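Local coordinates for CRISPR-associated protein CasA/Cse1 (PDB 4AN8), which acts in CRISPR adaptive immunity as a subunit of the Cascade ribonucleoprotein complex, which targets invading nucleic acids, probably helping to select foreign DNA, at residues 127-132 against 158-163; 347-352 against 357-362; 16-21 against 57-62. One frame throughout, in Å; residues are numbered along the deposited sequence.

Contact 1: 127-132 against 158-163; sequences KLLPEL and ARALLV. With ACT (acetate ion), chain D.
L128 and L129 pack on A160 in a small, largely apolar loop-on-helix contact, in which the chain after strand 123-124 rests on the side of helix 154-167. The methyl of A160 is the meeting point. L128 CB lies 3.9 Å from A160 CB, and its neighbour L129 brings CD2 to 3.8 Å from the same A160 CB. Over this methyl the main chains come close, L128 CA to A160 CA being 5.6 Å. With CG anti to its own carbonyl carbon (chi1 -66°), L128 sets CD1 against the helix backbone, 4.0 Å from L161 N. A 3-10 turn at 127-128 ends at this point. From it the chain runs out toward strand 354-364 and the unmodelled residues 134-147, probably the mobile loop of Cse1 implicated in recognising foreign DNA. L128 is buried, with M264 of strand 261-273 also against it, whereas L129 lies at the exposed margin. K127 does not touch the helix. Bent at chi2 (91°), its chain carries NZ to a weak hydrogen bond, 3.5 Å from OXT of an acetate ion that R250 also binds.

Contact 2: 347-352 against 357-362; sequences GQVSDQ and DIRREV
G347 and V349 pair with R359 and D357 across an antiparallel beta hairpin whose backbone bonds are uneven in strength. The tight part is a pair of short bonds. R359 N donates to G347 O at 3.0 Å, while V349 N reaches D357 O at only 2.7 Å. D357 O also receives a CA-H...O contact from Q348 CA at 3.3 Å, in the non-hydrogen-bonded pair Q348-I358. The return bonds, G347 N to R359 O and D357 N to V349 O, are weak, each 3.3 Å long.

Side chains repeat this contrast. On the face of V349, D357 and R359, V349 CG2 stands anti to its carbonyl carbon and packs 3.8 Å from D357 CB and 3.7 Å from R359 NH1. The guanidinium is held in turn by a salt bridge to E361, whose OE2 lies near its plane and takes hydrogen bonds from both NE and NH2 (NH2 to OE2 2.9 Å), while R359 NH1 donates to S298 O. This double grip should limit rotation of the arginine end. Looser is the turn end of the hairpin, where D351 and Q352 are exposed and make no contact with 357-362. On the other face Q348 NE2 is tied to A187 O and F167 O. There Q348 and I358 lie against L51 at the start of helix 50-67, and strand 191-195 flanks 342-351 along its other edge.

Contact 3: 16-21 against 57-62; sequences EPWIPV and HRLLLA
W18 and L59 meet at about a right angle, the indole presenting its rim, not its face, to the leucine. The touching atom of the ring is CH2, at the far end of the six-membered ring, 3.6 Å from L59 CD2; the adjacent W18 CZ2 is 3.9 Å from the same methyl. L59 CD2 sits close to the ring plane, so the contact is edge-on. The CB of W18 does not point at helix 50-67; CG, placed between the backbone N and the carbonyl carbon (chi1 66°), lets the long ring span the gap to the helix. L59 has CG anti to its backbone N (chi1 179°), which brings CD2 out to the ring edge.

The flat faces of the indole serve other neighbours. I19, the next residue along, lays CG1 over the ring, 3.6 Å above the W18 plane at its centre. A158 of helix 154-167 touches the ring near CE3, on the side opposite I19. The ring is further fixed by the hydrogen bond from NE1 to L13 O, which satisfies its one polar atom. I19 makes the second, looser contact with the helix, where I19 CD1 and L60 CD2 approach tip to tip at 4.4 Å.

All four touching residues are buried. That W18 and I19 can both serve this core is consistent with the strand's geometry: the two residues sit opposite V30 of strand 26-30, the arrangement of a classic beta bulge, here at the start of strand 19-23.

Overall arrangement
From the N terminus, contact 3 comes first, closing a loop of 35 residues and bringing the start of strand 19-23 onto helix 50-67. Contact 1 follows with a loop of 25 residues, much of it unmodelled, and contact 2 closes the short hairpin turn. The three are in series, without nesting or crossing. Space joins what sequence separates: helix 154-167, one side of contact 1, also packs on contact 3, with L162 on W18 and L59 and R159 probably hydrogen-bonded to W18 O. P130 and L132 carry contact 1 across to I358 of contact 2. Contacts 2 and 3 do not touch, their nearest atoms being about 8 Å apart, yet helix 50-67 reaches both.

Contact 1: 127-132 against 158-163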
ATOM      1  N   LYS A 127     -16.460 -12.194   5.808  1.00 23.17           N
ATOM      2  CA  LYS A 127     -16.415 -11.773   4.405  1.00 23.17           C
ATOM      3  C   LYS A 127     -15.748 -10.378   4.202  1.00 23.17           C
ATOM      4  O   LYS A 127     -15.304 -10.033   3.101  1.00 23.17           O
ATOM      5  CB  LYS A 127     -17.830 -11.769   3.830  1.00 58.50           C
ATOM      6  CG  LYS A 127     -17.966 -11.051   2.494  1.00 58.50           C
ATOM      7  CD  LYS A 127     -17.780 -12.002   1.304  1.00 58.50           C
ATOM      8  CE  LYS A 127     -17.919 -11.274  -0.033  1.00 58.50           C
ATOM      9  NZ  LYS A 127     -18.256 -12.214  -1.136  1.00 58.50           N
ATOM     10  N   LEU A 128     -15.695  -9.573   5.263  1.00 22.95           N
ATOM     11  CA  LEU A 128     -15.032  -8.277   5.204  1.00 22.95           C
ATOM     12  C   LEU A 128     -13.524  -8.413   5.144  1.00 22.95           C
ATOM     13  O   LEU A 128     -12.825  -7.472   4.755  1.00 22.95           O
ATOM     14  CB  LEU A 128     -15.389  -7.464   6.434  1.00 17.79           C
ATOM     15  CG  LEU A 128     -16.859  -7.047   6.555  1.00 17.79           C
ATOM     16  CD1 LEU A 128     -17.067  -6.326   7.880  1.00 17.79           C
ATOM     17  CD2 LEU A 128     -17.302  -6.191   5.359  1.00 17.79           C
ATOM     18  N   LEU A 129     -13.022  -9.585   5.532  1.00 27.53           N
ATOM     19  CA  LEU A 129     -11.588  -9.795   5.675  1.00 27.53           C
ATOM     20  C   LEU A 129     -10.979 -10.483   4.460  1.00 27.53           C
ATOM     21  O   LEU A 129     -11.627 -11.285   3.793  1.00 27.53           O
ATOM     22  CB  LEU A 129     -11.283 -10.636   6.916  1.00 34.71           C
ATOM     23  CG  LEU A 129     -11.718 -10.114   8.271  1.00 34.71           C
ATOM     24  CD1 LEU A 129     -11.494 -11.186   9.305  1.00 34.71           C
ATOM     25  CD2 LEU A 129     -10.964  -8.847   8.623  1.00 34.71           C
ATOM     26  N   PRO A 130      -9.714 -10.179   4.176  1.00 33.19           N
ATOM     27  CA  PRO A 130      -9.007 -10.843   3.078  1.00 33.19           C
ATOM     28  C   PRO A 130      -8.893 -12.340   3.338  1.00 33.19           C
ATOM     29  O   PRO A 130      -8.534 -12.735   4.445  1.00 33.19           O
ATOM     30  CB  PRO A 130      -7.621 -10.183   3.106  1.00 23.89           C
ATOM     31  CG  PRO A 130      -7.480  -9.665   4.501  1.00 23.89           C
ATOM     32  CD  PRO A 130      -8.862  -9.217   4.886  1.00 23.89           C
ATOM     33  N   GLU A 131      -9.228 -13.140   2.330  1.00 58.26           N
ATOM     34  CA  GLU A 131      -9.045 -14.582   2.362  1.00 58.26           C
ATOM     35  C   GLU A 131      -7.808 -14.902   1.557  1.00 58.26           C
ATOM     36  O   GLU A 131      -7.850 -14.900   0.325  1.00 58.26           O
ATOM     37  CB  GLU A 131     -10.230 -15.293   1.717  1.00152.33           C
ATOM     38  CG  GLU A 131     -11.441 -15.443   2.598  1.00152.33           C
ATOM     39  CD  GLU A 131     -12.673 -15.824   1.807  1.00152.33           C
ATOM     40  OE1 GLU A 131     -12.563 -15.947   0.567  1.00152.33           O
ATOM     41  OE2 GLU A 131     -13.748 -15.994   2.418  1.00152.33           O
ATOM     42  N   LEU A 132      -6.705 -15.163   2.245  1.00 69.28           N
ATOM     43  CA  LEU A 132      -5.454 -15.471   1.572  1.00 69.28           C
ATOM     44  C   LEU A 132      -5.560 -16.788   0.794  1.00 69.28           C
ATOM     45  O   LEU A 132      -5.898 -17.829   1.363  1.00 69.28           O
ATOM     46  CB  LEU A 132      -4.295 -15.500   2.571  1.00 57.31           C
ATOM     47  CG  LEU A 132      -3.776 -14.130   3.040  1.00 57.31           C
ATOM     48  CD1 LEU A 132      -3.696 -13.146   1.876  1.00 57.31           C
ATOM     49  CD2 LEU A 132      -4.599 -13.550   4.194  1.00 57.31           C
ATOM     50  N   ALA A 158     -15.360  -2.326  12.979  1.00 17.40           N
ATOM     51  CA  ALA A 158     -15.076  -1.033  12.352  1.00 17.40           C
ATOM     52  C   ALA A 158     -13.858  -1.141  11.433  1.00 17.40           C
ATOM     53  O   ALA A 158     -13.907  -0.719  10.269  1.00 17.40           O
ATOM     54  CB  ALA A 158     -14.862   0.023  13.410  1.00 14.25           C
ATOM     55  N   ARG A 159     -12.781  -1.751  11.940  1.00 17.57           N
ATOM     56  CA  ARG A 159     -11.580  -1.892  11.123  1.00 17.57           C
ATOM     57  C   ARG A 159     -11.771  -2.791   9.893  1.00 17.57           C
ATOM     58  O   ARG A 159     -11.271  -2.487   8.824  1.00 17.57           O
ATOM     59  CB  ARG A 159     -10.372  -2.328  11.960  1.00 17.78           C
ATOM     60  CG  ARG A 159     -10.017  -1.288  13.036  1.00 17.78           C
ATOM     61  CD  ARG A 159      -8.680  -1.554  13.680  1.00 17.78           C
ATOM     62  NE  ARG A 159      -8.631  -2.837  14.372  1.00 17.78           N
ATOM     63  CZ  ARG A 159      -8.848  -3.005  15.677  1.00 17.78           C
ATOM     64  NH1 ARG A 159      -9.150  -1.970  16.439  1.00 17.78           N
ATOM     65  NH2 ARG A 159      -8.770  -4.217  16.216  1.00 17.78           N
ATOM     66  N   ALA A 160     -12.491  -3.893  10.052  1.00 15.60           N
ATOM     67  CA  ALA A 160     -12.741  -4.788   8.943  1.00 15.60           C
ATOM     68  C   ALA A 160     -13.606  -4.071   7.884  1.00 15.60           C
ATOM     69  O   ALA A 160     -13.384  -4.209   6.689  1.00 15.60           O
ATOM     70  CB  ALA A 160     -13.435  -6.028   9.444  1.00  9.84           C
ATOM     71  N   LEU A 161     -14.583  -3.289   8.338  1.00 15.78           N
ATOM     72  CA  LEU A 161     -15.396  -2.497   7.417  1.00 15.78           C
ATOM     73  C   LEU A 161     -14.506  -1.615   6.549  1.00 15.78           C
ATOM     74  O   LEU A 161     -14.614  -1.609   5.333  1.00 15.78           O
ATOM     75  CB  LEU A 161     -16.392  -1.640   8.190  1.00 18.74           C
ATOM     76  CG  LEU A 161     -17.220  -0.635   7.376  1.00 18.74           C
ATOM     77  CD1 LEU A 161     -18.001  -1.324   6.244  1.00 18.74           C
ATOM     78  CD2 LEU A 161     -18.155   0.175   8.304  1.00 18.74           C
ATOM     79  N   LEU A 162     -13.619  -0.871   7.192  1.00 20.20           N
ATOM     80  CA  LEU A 162     -12.782   0.094   6.513  1.00 20.20           C
ATOM     81  C   LEU A 162     -11.874  -0.612   5.533  1.00 20.20           C
ATOM     82  O   LEU A 162     -11.691  -0.165   4.423  1.00 20.20           O
ATOM     83  CB  LEU A 162     -11.906   0.831   7.510  1.00 24.97           C
ATOM     84  CG  LEU A 162     -12.351   2.194   7.984  1.00 24.97           C
ATOM     85  CD1 LEU A 162     -11.144   2.803   8.743  1.00 24.97           C
ATOM     86  CD2 LEU A 162     -12.747   3.078   6.799  1.00 24.97           C
ATOM     87  N   VAL A 163     -11.299  -1.730   5.953  1.00 15.18           N
ATOM     88  CA  VAL A 163     -10.425  -2.441   5.052  1.00 15.18           C
ATOM     89  C   VAL A 163     -11.219  -2.865   3.815  1.00 15.18           C
ATOM     90  O   VAL A 163     -10.773  -2.668   2.687  1.00 15.18           O
ATOM     91  CB  VAL A 163      -9.773  -3.664   5.736  1.00 17.94           C
ATOM     92  CG1 VAL A 163      -9.189  -4.622   4.670  1.00 17.94           C
ATOM     93  CG2 VAL A 163      -8.709  -3.190   6.766  1.00 17.94           C
TER
HETATM   94  C   ACT D1498     -17.084  -8.999  -3.650  1.00 46.28           C
HETATM   95  O   ACT D1498     -16.347  -8.083  -3.177  1.00 46.67           O
HETATM   96  OXT ACT D1498     -18.128  -9.278  -2.991  1.00 46.25           O
HETATM   97  CH3 ACT D1498     -16.729  -9.720  -4.931  1.00 46.50           C

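Contact 2: 347-352 against 357-362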
ATOM      1  N   GLY A 347      -0.068  -2.892   0.610  1.00 20.19           N
ATOM      2  CA  GLY A 347      -0.985  -3.334  -0.431  1.00 20.19           C
ATOM      3  C   GLY A 347      -1.207  -4.848  -0.475  1.00 20.19           C
ATOM      4  O   GLY A 347      -0.683  -5.581   0.358  1.00 20.19           O
ATOM      5  N   GLN A 348      -1.992  -5.303  -1.452  1.00 18.51           N
ATOM      6  CA  GLN A 348      -2.299  -6.717  -1.610  1.00 18.51           C
ATOM      7  C   GLN A 348      -1.594  -7.215  -2.840  1.00 18.51           C
ATOM      8  O   GLN A 348      -1.469  -6.481  -3.808  1.00 18.51           O
ATOM      9  CB  GLN A 348      -3.799  -6.949  -1.883  1.00 23.37           C
ATOM     10  CG  GLN A 348      -4.706  -6.134  -1.111  1.00 23.37           C
ATOM     11  CD  GLN A 348      -6.148  -6.564  -1.254  1.00 23.37           C
ATOM     12  OE1 GLN A 348      -6.681  -7.238  -0.382  1.00 23.37           O
ATOM     13  NE2 GLN A 348      -6.808  -6.120  -2.325  1.00 23.37           N
ATOM     14  N   VAL A 349      -1.180  -8.473  -2.818  1.00 23.77           N
ATOM     15  CA  VAL A 349      -0.804  -9.134  -4.056  1.00 23.77           C
ATOM     16  C   VAL A 349      -2.064  -9.825  -4.538  1.00 23.77           C
ATOM     17  O   VAL A 349      -2.659 -10.629  -3.809  1.00 23.77           O
ATOM     18  CB  VAL A 349       0.278 -10.198  -3.845  1.00 21.00           C
ATOM     19  CG1 VAL A 349       0.744 -10.739  -5.210  1.00 21.00           C
ATOM     20  CG2 VAL A 349       1.429  -9.609  -3.061  1.00 21.00           C
ATOM     21  N   SER A 350      -2.510  -9.504  -5.737  1.00 28.73           N
ATOM     22  CA  SER A 350      -3.800 -10.033  -6.124  1.00 28.73           C
ATOM     23  C   SER A 350      -3.788 -10.665  -7.495  1.00 28.73           C
ATOM     24  O   SER A 350      -2.840 -10.521  -8.257  1.00 28.73           O
ATOM     25  CB  SER A 350      -4.897  -8.965  -6.046  1.00 32.14           C
ATOM     26  OG  SER A 350      -4.789  -8.051  -7.114  1.00 32.14           O
ATOM     27  N   ASP A 351      -4.879 -11.355  -7.794  1.00 43.61           N
ATOM     28  CA  ASP A 351      -5.033 -12.053  -9.051  1.00 43.61           C
ATOM     29  C   ASP A 351      -6.530 -12.182  -9.291  1.00 43.61           C
ATOM     30  O   ASP A 351      -7.194 -13.062  -8.710  1.00 43.61           O
ATOM     31  CB  ASP A 351      -4.387 -13.422  -8.933  1.00 73.59           C
ATOM     32  CG  ASP A 351      -4.528 -14.222 -10.179  1.00 73.59           C
ATOM     33  OD1 ASP A 351      -4.652 -13.596 -11.256  1.00 73.59           O
ATOM     34  OD2 ASP A 351      -4.519 -15.468 -10.073  1.00 73.59           O
ATOM     35  N   GLN A 352      -7.075 -11.280 -10.106  1.00 32.96           N
ATOM     36  CA  GLN A 352      -8.521 -11.214 -10.278  1.00 32.96           C
ATOM     37  C   GLN A 352      -9.166 -11.154  -8.888  1.00 32.96           C
ATOM     38  O   GLN A 352      -8.715 -10.408  -8.013  1.00 32.96           O
ATOM     39  CB  GLN A 352      -9.038 -12.432 -11.053  1.00 58.88           C
ATOM     40  CG  GLN A 352      -8.136 -12.907 -12.204  1.00 58.88           C
ATOM     41  CD  GLN A 352      -8.383 -12.185 -13.531  1.00 58.88           C
ATOM     42  OE1 GLN A 352      -8.894 -11.059 -13.567  1.00 58.88           O
ATOM     43  NE2 GLN A 352      -8.021 -12.841 -14.632  1.00 58.88           N
ATOM     44  N   ASP A 357      -1.861 -12.467  -1.164  1.00 32.38           N
ATOM     45  CA  ASP A 357      -0.949 -12.073  -0.100  1.00 32.38           C
ATOM     46  C   ASP A 357      -1.153 -10.605   0.251  1.00 32.38           C
ATOM     47  O   ASP A 357      -1.698  -9.824  -0.537  1.00 32.38           O
ATOM     48  CB  ASP A 357       0.504 -12.320  -0.530  1.00 44.26           C
ATOM     49  CG  ASP A 357       1.481 -12.365   0.650  1.00 44.26           C
ATOM     50  OD1 ASP A 357       1.069 -12.690   1.787  1.00 44.26           O
ATOM     51  OD2 ASP A 357       2.686 -12.082   0.429  1.00 44.26           O
ATOM     52  N   ILE A 358      -0.690 -10.246   1.438  1.00 30.78           N
ATOM     53  CA  ILE A 358      -0.798  -8.896   1.941  1.00 30.78           C
ATOM     54  C   ILE A 358       0.576  -8.522   2.478  1.00 30.78           C
ATOM     55  O   ILE A 358       1.187  -9.284   3.208  1.00 30.78           O
ATOM     56  CB  ILE A 358      -1.922  -8.853   2.978  1.00 30.18           C
ATOM     57  CG1 ILE A 358      -3.253  -8.775   2.245  1.00 30.18           C
ATOM     58  CG2 ILE A 358      -1.799  -7.713   3.893  1.00 30.18           C
ATOM     59  CD1 ILE A 358      -4.379  -9.318   3.032  1.00 30.18           C
ATOM     60  N   ARG A 359       1.093  -7.371   2.068  1.00 25.61           N
ATOM     61  CA  ARG A 359       2.487  -7.054   2.343  1.00 25.61           C
ATOM     62  C   ARG A 359       2.710  -5.641   2.854  1.00 25.61           C
ATOM     63  O   ARG A 359       2.038  -4.699   2.413  1.00 25.61           O
ATOM     64  CB  ARG A 359       3.343  -7.294   1.093  1.00 50.43           C
ATOM     65  CG  ARG A 359       3.932  -8.687   1.044  1.00 50.43           C
ATOM     66  CD  ARG A 359       4.348  -9.121  -0.350  1.00 50.43           C
ATOM     67  NE  ARG A 359       5.310  -8.221  -0.987  1.00 50.43           N
ATOM     68  CZ  ARG A 359       5.670  -8.324  -2.265  1.00 50.43           C
ATOM     69  NH1 ARG A 359       5.150  -9.299  -3.007  1.00 50.43           N
ATOM     70  NH2 ARG A 359       6.541  -7.471  -2.800  1.00 50.43           N
ATOM     71  N   ARG A 360       3.669  -5.531   3.775  1.00 25.43           N
ATOM     72  CA  ARG A 360       4.193  -4.278   4.280  1.00 25.43           C
ATOM     73  C   ARG A 360       5.685  -4.208   3.946  1.00 25.43           C
ATOM     74  O   ARG A 360       6.474  -5.030   4.401  1.00 25.43           O
ATOM     75  CB  ARG A 360       3.977  -4.180   5.797  1.00 31.01           C
ATOM     76  CG  ARG A 360       4.756  -3.059   6.503  1.00 31.01           C
ATOM     77  CD  ARG A 360       4.043  -2.543   7.783  1.00 31.01           C
ATOM     78  NE  ARG A 360       3.384  -3.626   8.502  1.00 31.01           N
ATOM     79  CZ  ARG A 360       2.146  -3.596   8.986  1.00 31.01           C
ATOM     80  NH1 ARG A 360       1.379  -2.537   8.866  1.00 31.01           N
ATOM     81  NH2 ARG A 360       1.672  -4.660   9.603  1.00 31.01           N
ATOM     82  N   GLU A 361       6.082  -3.235   3.138  1.00 26.09           N
ATOM     83  CA  GLU A 361       7.509  -3.053   2.894  1.00 26.09           C
ATOM     84  C   GLU A 361       8.037  -1.723   3.426  1.00 26.09           C
ATOM     85  O   GLU A 361       7.350  -0.720   3.393  1.00 26.09           O
ATOM     86  CB  GLU A 361       7.845  -3.256   1.423  1.00 42.59           C
ATOM     87  CG  GLU A 361       8.321  -4.653   1.178  1.00 42.59           C
ATOM     88  CD  GLU A 361       8.003  -5.147  -0.198  1.00 42.59           C
ATOM     89  OE1 GLU A 361       8.252  -4.394  -1.174  1.00 42.59           O
ATOM     90  OE2 GLU A 361       7.502  -6.294  -0.293  1.00 42.59           O
ATOM     91  N   VAL A 362       9.257  -1.739   3.944  1.00 24.70           N
ATOM     92  CA  VAL A 362       9.834  -0.553   4.528  1.00 24.70           C
ATOM     93  C   VAL A 362      11.133  -0.208   3.788  1.00 24.70           C
ATOM     94  O   VAL A 362      11.978  -1.078   3.542  1.00 24.70           O
ATOM     95  CB  VAL A 362      10.094  -0.749   6.034  1.00 26.43           C
ATOM     96  CG1 VAL A 362      10.548   0.553   6.672  1.00 26.43           C
ATOM     97  CG2 VAL A 362       8.840  -1.253   6.719  1.00 26.43           C
TER

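Contact 3: 16-21 against 57-62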
ATOM      1  N   GLU A  16     -14.570   6.597  20.654  1.00 29.05           N
ATOM      2  CA  GLU A  16     -14.309   5.271  21.206  1.00 29.05           C
ATOM      3  C   GLU A  16     -12.955   4.701  20.782  1.00 29.05           C
ATOM      4  O   GLU A  16     -12.415   5.037  19.725  1.00 29.05           O
ATOM      5  CB  GLU A  16     -15.436   4.302  20.835  1.00 58.93           C
ATOM      6  CG  GLU A  16     -16.817   4.780  21.240  1.00 58.93           C
ATOM      7  CD  GLU A  16     -17.058   4.721  22.745  1.00 58.93           C
ATOM      8  OE1 GLU A  16     -16.288   4.047  23.465  1.00 58.93           O
ATOM      9  OE2 GLU A  16     -18.031   5.350  23.207  1.00 58.93           O
ATOM     10  N   PRO A  17     -12.392   3.834  21.618  1.00 29.66           N
ATOM     11  CA  PRO A  17     -11.084   3.273  21.264  1.00 29.66           C
ATOM     12  C   PRO A  17     -11.195   2.216  20.174  1.00 29.66           C
ATOM     13  O   PRO A  17     -11.834   1.212  20.398  1.00 29.66           O
ATOM     14  CB  PRO A  17     -10.596   2.644  22.582  1.00 27.62           C
ATOM     15  CG  PRO A  17     -11.830   2.524  23.470  1.00 27.62           C
ATOM     16  CD  PRO A  17     -12.780   3.592  23.023  1.00 27.62           C
ATOM     17  N   TRP A  18     -10.600   2.436  19.010  1.00 22.05           N
ATOM     18  CA  TRP A  18     -10.646   1.425  17.950  1.00 22.05           C
ATOM     19  C   TRP A  18      -9.420   1.486  17.050  1.00 22.05           C
ATOM     20  O   TRP A  18      -9.173   0.562  16.286  1.00 22.05           O
ATOM     21  CB  TRP A  18     -11.938   1.547  17.114  1.00 18.23           C
ATOM     22  CG  TRP A  18     -12.046   2.801  16.323  1.00 18.23           C
ATOM     23  CD1 TRP A  18     -12.296   4.050  16.799  1.00 18.23           C
ATOM     24  CD2 TRP A  18     -11.927   2.924  14.896  1.00 18.23           C
ATOM     25  NE1 TRP A  18     -12.315   4.956  15.759  1.00 18.23           N
ATOM     26  CE2 TRP A  18     -12.098   4.283  14.581  1.00 18.23           C
ATOM     27  CE3 TRP A  18     -11.685   2.011  13.855  1.00 18.23           C
ATOM     28  CZ2 TRP A  18     -12.040   4.754  13.272  1.00 18.23           C
ATOM     29  CZ3 TRP A  18     -11.628   2.478  12.557  1.00 18.23           C
ATOM     30  CH2 TRP A  18     -11.799   3.834  12.274  1.00 18.23           C
ATOM     31  N   ILE A  19      -8.659   2.576  17.150  1.00 20.43           N
ATOM     32  CA  ILE A  19      -7.454   2.778  16.348  1.00 20.43           C
ATOM     33  C   ILE A  19      -6.224   2.361  17.168  1.00 20.43           C
ATOM     34  O   ILE A  19      -5.891   2.995  18.179  1.00 20.43           O
ATOM     35  CB  ILE A  19      -7.314   4.264  15.922  1.00 16.57           C
ATOM     36  CG1 ILE A  19      -8.556   4.739  15.162  1.00 16.57           C
ATOM     37  CG2 ILE A  19      -6.056   4.494  15.085  1.00 16.57           C
ATOM     38  CD1 ILE A  19      -8.558   6.222  14.881  1.00 16.57           C
ATOM     39  N   PRO A  20      -5.551   1.279  16.750  1.00 25.35           N
ATOM     40  CA  PRO A  20      -4.400   0.804  17.524  1.00 25.35           C
ATOM     41  C   PRO A  20      -3.146   1.638  17.269  1.00 25.35           C
ATOM     42  O   PRO A  20      -2.623   1.615  16.147  1.00 25.35           O
ATOM     43  CB  PRO A  20      -4.186  -0.626  17.007  1.00 19.95           C
ATOM     44  CG  PRO A  20      -5.103  -0.778  15.804  1.00 19.95           C
ATOM     45  CD  PRO A  20      -5.707   0.550  15.487  1.00 19.95           C
ATOM     46  N   VAL A  21      -2.661   2.345  18.290  1.00 26.92           N
ATOM     47  CA  VAL A  21      -1.445   3.142  18.144  1.00 26.92           C
ATOM     48  C   VAL A  21      -0.388   2.767  19.191  1.00 26.92           C
ATOM     49  O   VAL A  21      -0.717   2.400  20.315  1.00 26.92           O
ATOM     50  CB  VAL A  21      -1.751   4.674  18.268  1.00 18.06           C
ATOM     51  CG1 VAL A  21      -2.556   5.189  17.074  1.00 18.06           C
ATOM     52  CG2 VAL A  21      -2.500   4.948  19.563  1.00 18.06           C
ATOM     53  N   HIS A  57      -4.816   5.406   8.186  1.00 19.71           N
ATOM     54  CA  HIS A  57      -4.205   6.666   7.756  1.00 19.71           C
ATOM     55  C   HIS A  57      -5.078   7.417   6.767  1.00 19.71           C
ATOM     56  O   HIS A  57      -5.171   8.639   6.855  1.00 19.71           O
ATOM     57  CB  HIS A  57      -2.842   6.454   7.096  1.00 16.12           C
ATOM     58  CG  HIS A  57      -1.761   6.107   8.056  1.00 16.12           C
ATOM     59  ND1 HIS A  57      -1.421   4.804   8.349  1.00 16.12           N
ATOM     60  CD2 HIS A  57      -0.960   6.888   8.819  1.00 16.12           C
ATOM     61  CE1 HIS A  57      -0.447   4.799   9.243  1.00 16.12           C
ATOM     62  NE2 HIS A  57      -0.143   6.050   9.534  1.00 16.12           N
ATOM     63  N   ARG A  58      -5.696   6.707   5.819  1.00 20.44           N
ATOM     64  CA  ARG A  58      -6.495   7.387   4.777  1.00 20.44           C
ATOM     65  C   ARG A  58      -7.766   8.030   5.342  1.00 20.44           C
ATOM     66  O   ARG A  58      -8.145   9.115   4.922  1.00 20.44           O
ATOM     67  CB  ARG A  58      -6.822   6.464   3.588  1.00 17.68           C
ATOM     68  CG  ARG A  58      -5.576   5.954   2.853  1.00 17.68           C
ATOM     69  CD  ARG A  58      -5.822   4.646   2.060  1.00 17.68           C
ATOM     70  NE  ARG A  58      -6.765   4.851   0.957  1.00 17.68           N
ATOM     71  CZ  ARG A  58      -6.441   5.407  -0.208  1.00 17.68           C
ATOM     72  NH1 ARG A  58      -5.201   5.815  -0.416  1.00 17.68           N
ATOM     73  NH2 ARG A  58      -7.362   5.569  -1.158  1.00 17.68           N
ATOM     74  N   LEU A  59      -8.407   7.364   6.295  1.00 17.47           N
ATOM     75  CA  LEU A  59      -9.522   7.958   7.021  1.00 17.47           C
ATOM     76  C   LEU A  59      -9.088   9.231   7.807  1.00 17.47           C
ATOM     77  O   LEU A  59      -9.734  10.282   7.720  1.00 17.47           O
ATOM     78  CB  LEU A  59     -10.156   6.928   7.942  1.00 19.09           C
ATOM     79  CG  LEU A  59     -11.332   7.445   8.784  1.00 19.09           C
ATOM     80  CD1 LEU A  59     -12.428   8.043   7.894  1.00 19.09           C
ATOM     81  CD2 LEU A  59     -11.921   6.325   9.691  1.00 19.09           C
ATOM     82  N   LEU A  60      -7.979   9.146   8.544  1.00 17.46           N
ATOM     83  CA  LEU A  60      -7.487  10.307   9.281  1.00 17.46           C
ATOM     84  C   LEU A  60      -7.174  11.468   8.336  1.00 17.46           C
ATOM     85  O   LEU A  60      -7.526  12.615   8.624  1.00 17.46           O
ATOM     86  CB  LEU A  60      -6.237   9.977  10.109  1.00 16.84           C
ATOM     87  CG  LEU A  60      -6.508   8.998  11.256  1.00 16.84           C
ATOM     88  CD1 LEU A  60      -5.250   8.767  12.054  1.00 16.84           C
ATOM     89  CD2 LEU A  60      -7.658   9.483  12.140  1.00 16.84           C
ATOM     90  N   LEU A  61      -6.490  11.162   7.231  1.00 16.84           N
ATOM     91  CA  LEU A  61      -6.178  12.163   6.213  1.00 16.84           C
ATOM     92  C   LEU A  61      -7.440  12.799   5.606  1.00 16.84           C
ATOM     93  O   LEU A  61      -7.473  13.998   5.364  1.00 16.84           O
ATOM     94  CB  LEU A  61      -5.331  11.550   5.110  1.00 16.25           C
ATOM     95  CG  LEU A  61      -3.938  11.148   5.595  1.00 16.25           C
ATOM     96  CD1 LEU A  61      -3.318  10.080   4.642  1.00 16.25           C
ATOM     97  CD2 LEU A  61      -3.047  12.383   5.720  1.00 16.25           C
ATOM     98  N   ALA A  62      -8.466  11.982   5.347  1.00 18.48           N
ATOM     99  CA  ALA A  62      -9.720  12.497   4.820  1.00 18.48           C
ATOM    100  C   ALA A  62     -10.249  13.540   5.789  1.00 18.48           C
ATOM    101  O   ALA A  62     -10.563  14.657   5.393  1.00 18.48           O
ATOM    102  CB  ALA A  62     -10.751  11.366   4.648  1.00  9.74           C
TER